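Local coordinates for soluble secreted antigen MPT53 (Mycobacterium tuberculosis, PDB 1LU4), which probably catalyses the oxidation of reduced, unfolded secreted proteins to form disulfide bonds, as a thioredoxin-family oxidoreductase, at residues Pro44-Val49 with Val56-Ile61; Ala51-Val56 with Gly129-Leu134. All coordinates share one frame; numbering follows the deposited sequence.

Contact 1 (Pro44-Val49 with Val56-Ile61); sequences PSLSQV and VTFVGI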
loop_
_atom_site.group_PDB
_atom_site.type_symbol
_atom_site.label_atom_id
_atom_site.label_comp_id
_atom_site.label_asym_id
_atom_site.label_seq_id
_atom_site.Cartn_x
_atom_site.Cartn_y
_atom_site.Cartn_z
ATOM N N PRO A 44 -2.674 -8.670 -8.224
ATOM C CA PRO A 44 -3.917 -8.604 -9.023
ATOM C C PRO A 44 -5.142 -8.250 -8.185
ATOM O O PRO A 44 -6.050 -7.563 -8.623
ATOM C CB PRO A 44 -4.035 -10.022 -9.603
ATOM C CG PRO A 44 -2.629 -10.578 -9.602
ATOM C CD PRO A 44 -1.986 -9.967 -8.372
ATOM N N SER A 45 -5.152 -8.749 -6.922
ATOM C CA SER A 45 -6.243 -8.430 -6.020
ATOM C C SER A 45 -6.235 -6.985 -5.622
ATOM O O SER A 45 -7.294 -6.345 -5.542
ATOM C CB SER A 45 -6.134 -9.315 -4.765
ATOM O OG SER A 45 -6.337 -10.670 -5.196
ATOM N N LEU A 46 -5.084 -6.397 -5.315
ATOM C CA LEU A 46 -4.983 -4.927 -5.073
ATOM C C LEU A 46 -5.523 -4.187 -6.267
ATOM O O LEU A 46 -6.294 -3.236 -6.116
ATOM C CB LEU A 46 -3.537 -4.455 -4.839
ATOM C CG LEU A 46 -2.983 -4.499 -3.423
ATOM C CD1 LEU A 46 -3.708 -3.505 -2.484
ATOM C CD2 LEU A 46 -3.013 -5.894 -2.823
ATOM N N SER A 47 -5.123 -4.603 -7.482
ATOM C CA SER A 47 -5.554 -3.841 -8.663
ATOM C C SER A 47 -7.067 -3.832 -8.801
ATOM O O SER A 47 -7.699 -2.787 -9.004
ATOM C CB SER A 47 -4.968 -4.542 -9.902
ATOM O OG SER A 47 -5.415 -3.835 -11.052
ATOM N N GLN A 48 -7.670 -4.985 -8.619
ATOM C CA GLN A 48 -9.133 -5.139 -8.785
ATOM C C GLN A 48 -9.882 -4.476 -7.648
ATOM O O GLN A 48 -10.874 -3.783 -7.865
ATOM C CB GLN A 48 -9.459 -6.640 -8.864
ATOM C CG GLN A 48 -9.045 -7.264 -10.205
ATOM C CD GLN A 48 -9.822 -6.686 -11.351
ATOM O OE1 GLN A 48 -9.241 -6.090 -12.316
ATOM N NE2 GLN A 48 -11.129 -6.823 -11.318
ATOM N N VAL A 49 -9.475 -4.700 -6.408
ATOM C CA VAL A 49 -10.193 -4.130 -5.267
ATOM C C VAL A 49 -10.082 -2.608 -5.261
ATOM O O VAL A 49 -11.071 -1.917 -4.997
ATOM C CB VAL A 49 -9.800 -4.795 -3.961
ATOM C CG1 VAL A 49 -10.546 -4.134 -2.780
ATOM C CG2 VAL A 49 -10.101 -6.289 -3.983
ATOM N N VAL A 56 -12.196 4.655 -1.577
ATOM C CA VAL A 56 -11.117 4.275 -0.648
ATOM C C VAL A 56 -9.816 4.595 -1.394
ATOM O O VAL A 56 -9.640 4.254 -2.580
ATOM C CB VAL A 56 -11.187 2.784 -0.304
ATOM C CG1 VAL A 56 -10.052 2.322 0.575
ATOM C CG2 VAL A 56 -12.530 2.498 0.410
ATOM N N THR A 57 -8.904 5.299 -0.719
ATOM C CA THR A 57 -7.659 5.697 -1.361
ATOM C C THR A 57 -6.535 4.696 -1.023
ATOM O O THR A 57 -6.231 4.489 0.135
ATOM C CB THR A 57 -7.263 7.100 -0.879
ATOM O OG1 THR A 57 -8.368 7.995 -1.177
ATOM C CG2 THR A 57 -6.047 7.610 -1.627
ATOM N N PHE A 58 -6.031 4.070 -2.057
ATOM C CA PHE A 58 -4.985 3.059 -1.896
ATOM C C PHE A 58 -3.636 3.700 -2.183
ATOM O O PHE A 58 -3.468 4.416 -3.171
ATOM C CB PHE A 58 -5.179 1.904 -2.913
ATOM C CG PHE A 58 -6.325 0.971 -2.550
ATOM C CD1 PHE A 58 -7.648 1.417 -2.655
ATOM C CD2 PHE A 58 -6.062 -0.320 -2.119
ATOM C CE1 PHE A 58 -8.689 0.551 -2.324
ATOM C CE2 PHE A 58 -7.096 -1.204 -1.796
ATOM C CZ PHE A 58 -8.381 -0.728 -1.916
ATOM N N VAL A 59 -2.648 3.386 -1.325
ATOM C CA VAL A 59 -1.285 3.832 -1.524
ATOM C C VAL A 59 -0.389 2.653 -1.288
ATOM O O VAL A 59 -0.332 2.085 -0.209
ATOM C CB VAL A 59 -0.929 4.985 -0.586
ATOM C CG1 VAL A 59 0.513 5.455 -0.801
ATOM C CG2 VAL A 59 -1.916 6.140 -0.769
ATOM N N GLY A 60 0.354 2.309 -2.350
ATOM C CA GLY A 60 1.408 1.285 -2.214
ATOM C C GLY A 60 2.704 1.962 -1.783
ATOM O O GLY A 60 2.975 3.103 -2.171
ATOM N N ILE A 61 3.518 1.253 -1.015
ATOM C CA ILE A 61 4.755 1.809 -0.495
ATOM C C ILE A 61 5.813 0.717 -0.721
ATOM O O ILE A 61 5.773 -0.347 -0.084
ATOM C CB ILE A 61 4.653 2.222 0.986
ATOM C CG1 ILE A 61 3.464 3.188 1.192
ATOM C CG2 ILE A 61 5.967 2.819 1.432
ATOM C CD1 ILE A 61 3.127 3.598 2.582
#
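L46 and F58 have the nearest CA atoms of the two segments, 8.6 Å apart, far enough that the gap between helix 37-52 and strand 57-62 is filled here mainly by side chains. The helical segment keeps its i to i-4 bonding, as V49 N donates to S45 O at 2.9 Å, although the helix is kinked at P44, where the N atoms of residues 44 and 45 have no bond to the preceding turn. Across from it, the extended backbone of T57-I61 sends F58 toward the helix.

With CG anti to its carbonyl carbon (chi1 -75°), F58 turns its ring toward the helix, and two residues one turn apart receive it. L46 brings CD1 to the ring's edge, near the ring plane, 4.0 Å from F58 CD2. The CB of L46 does not itself point at the strand; the isobutyl end closes the distance. V49 meets the far end of the ring obliquely, with CG1 4.1 Å from F58 CZ. L46 also touches W30, V49 touches L127 and V131, and F58 rests on V28 of the neighbouring strand, so all three belong to a wider apolar interior. On a different side of the helix, S47 OG is hydrogen-bonded to N78 O.

The two elements belong to the beta-alpha-beta unit of strand 27-32, helix 37-52 and strand 57-62, the helix being the one that starts at the C36/C39 motif. No hydrogen bond or charge pair crosses between 44-49 and 56-61, and all three touching residues are buried; 132 Å² of surface is buried, both sides summed, and the contact depends on apolar fit rather than directional bonds.

Contact 2 (Ala51-Val56 with Gly129-Leu134); sequences AANPAV and GRVAAL
The flat side-chain amide of N53 presents one face to V131, whose CG1 methyl stands almost on the plane normal through N53 CG, 3.7 Å from that atom. The same methyl is 3.9 Å from N53 CB, so it covers the root of the amide as well as its centre. This is van der Waals contact, and no hydrogen bond joins the two segments.

V131 CG1 is anti to the backbone N (chi1 168°), which carries this methyl out toward the 51-56 segment, where it also meets V56 CG2 at 4.0 Å. The other branch of V56, CG1, reaches L134 CD1 at 4.1 Å, the two side chains running at about a right angle. A type I turn from N53 to V56, closed by V56 N to N53 O at 3.0 Å, brings both residues to the same helix end.

V56, V131 and L134 all touch V28 as well, and V131 and L134 touch F105, so the valine-leucine cluster lies on the central sheet. Such packing of the C-terminal helix, here 124-133, over the sheet and beside the exit of the helix that begins at the CxxC motif is characteristic of the thioredoxin fold.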
loop_
_atom_site.group_PDB
_atom_site.type_symbol
_atom_site.label_atom_id
_atom_site.label_comp_id
_atom_site.label_asym_id
_atom_site.label_seq_id
_atom_site.Cartn_x
_atom_site.Cartn_y
_atom_site.Cartn_z
ATOM N N ALA A 51 -9.772 -0.733 -7.891
ATOM C CA ALA A 51 -10.588 -0.241 -9.008
ATOM C C ALA A 51 -12.055 -0.230 -8.618
ATOM O O ALA A 51 -12.805 0.673 -8.997
ATOM C CB ALA A 51 -10.378 -1.061 -10.259
ATOM N N ALA A 52 -12.470 -1.249 -7.882
ATOM C CA ALA A 52 -13.880 -1.414 -7.495
ATOM C C ALA A 52 -14.282 -0.542 -6.340
ATOM O O ALA A 52 -15.491 -0.493 -6.058
ATOM C CB ALA A 52 -14.161 -2.902 -7.195
ATOM N N ASN A 53 -13.366 0.119 -5.660
ATOM C CA ASN A 53 -13.662 0.854 -4.440
ATOM C C ASN A 53 -13.046 2.247 -4.522
ATOM O O ASN A 53 -12.185 2.568 -3.709
ATOM C CB ASN A 53 -13.147 0.116 -3.196
ATOM C CG ASN A 53 -13.892 -1.220 -3.025
ATOM O OD1 ASN A 53 -13.440 -2.262 -3.579
ATOM N ND2 ASN A 53 -14.970 -1.216 -2.306
ATOM N N PRO A 54 -13.454 3.077 -5.500
ATOM C CA PRO A 54 -12.756 4.338 -5.770
ATOM C C PRO A 54 -12.822 5.355 -4.647
ATOM O O PRO A 54 -11.995 6.293 -4.576
ATOM C CB PRO A 54 -13.394 4.881 -7.052
ATOM C CG PRO A 54 -14.745 4.228 -7.022
ATOM C CD PRO A 54 -14.524 2.810 -6.494
ATOM N N ALA A 55 -13.806 5.216 -3.734
ATOM C CA ALA A 55 -13.834 6.187 -2.645
ATOM C C ALA A 55 -12.888 5.783 -1.508
ATOM O O ALA A 55 -12.824 6.545 -0.511
ATOM C CB ALA A 55 -15.271 6.358 -2.240
ATOM N N VAL A 56 -12.196 4.655 -1.577
ATOM C CA VAL A 56 -11.117 4.275 -0.648
ATOM C C VAL A 56 -9.816 4.595 -1.394
ATOM O O VAL A 56 -9.640 4.254 -2.580
ATOM C CB VAL A 56 -11.187 2.784 -0.304
ATOM C CG1 VAL A 56 -10.052 2.322 0.575
ATOM C CG2 VAL A 56 -12.530 2.498 0.410
ATOM N N GLY A 129 -13.559 -7.748 1.509
ATOM C CA GLY A 129 -14.338 -7.579 2.725
ATOM C C GLY A 129 -13.663 -6.591 3.687
ATOM O O GLY A 129 -14.392 -5.794 4.287
ATOM N N ARG A 130 -12.343 -6.634 3.806
ATOM C CA ARG A 130 -11.709 -5.646 4.727
ATOM C C ARG A 130 -11.923 -4.221 4.220
ATOM O O ARG A 130 -12.148 -3.271 4.984
ATOM C CB ARG A 130 -10.225 -5.966 4.908
ATOM C CG ARG A 130 -10.005 -7.328 5.622
ATOM C CD ARG A 130 -8.511 -7.601 5.675
ATOM N NE ARG A 130 -8.150 -8.775 6.424
ATOM C CZ ARG A 130 -8.083 -8.882 7.755
ATOM N NH1 ARG A 130 -8.334 -7.895 8.590
ATOM N NH2 ARG A 130 -7.716 -10.075 8.244
ATOM N N VAL A 131 -11.858 -4.070 2.891
ATOM C CA VAL A 131 -12.050 -2.706 2.329
ATOM C C VAL A 131 -13.500 -2.246 2.490
ATOM O O VAL A 131 -13.729 -1.080 2.881
ATOM C CB VAL A 131 -11.584 -2.732 0.866
ATOM C CG1 VAL A 131 -12.021 -1.468 0.139
ATOM C CG2 VAL A 131 -10.061 -2.892 0.831
ATOM N N ALA A 132 -14.467 -3.143 2.248
ATOM C CA ALA A 132 -15.867 -2.769 2.481
ATOM C C ALA A 132 -16.081 -2.346 3.918
ATOM O O ALA A 132 -16.944 -1.478 4.197
ATOM C CB ALA A 132 -16.726 -3.976 2.147
ATOM N N ALA A 133 -15.389 -2.963 4.880
ATOM C CA ALA A 133 -15.656 -2.665 6.294
ATOM C C ALA A 133 -15.256 -1.237 6.633
ATOM O O ALA A 133 -15.742 -0.689 7.603
ATOM C CB ALA A 133 -14.907 -3.603 7.277
ATOM N N LEU A 134 -14.370 -0.638 5.851
ATOM C CA LEU A 134 -14.011 0.774 6.125
ATOM C C LEU A 134 -15.319 1.595 5.895
ATOM O O LEU A 134 -14.739 2.664 6.767
ATOM C CB LEU A 134 -12.795 1.125 5.313
ATOM C CG LEU A 134 -11.564 0.224 5.341
ATOM C CD1 LEU A 134 -10.489 0.669 4.352
ATOM C CD2 LEU A 134 -10.982 0.208 6.759
#

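Overall arrangement
The centres of contacts 1 and 2 lie about 9 Å apart, and both use helix 37-52. Their segments alternate along the chain: 44-49, then 51-56, then 56-61, which begins at the shared residue V56, and finally 129-134. V131 joins them physically, since its CG2 is 3.8 Å from V49 CG1 and 3.9 Å from F58 CZ, while its other methyl serves contact 2. Contact 1 is deeper, its centre about 7 Å from the centre of the chain, against about 13 Å for the centre of contact 2. Together they pack helices 37-52 and 124-133 side by side against the mixed sheet, tying the C-terminal helix to the beta-alpha-beta unit whose helix begins at the C36/C39 motif.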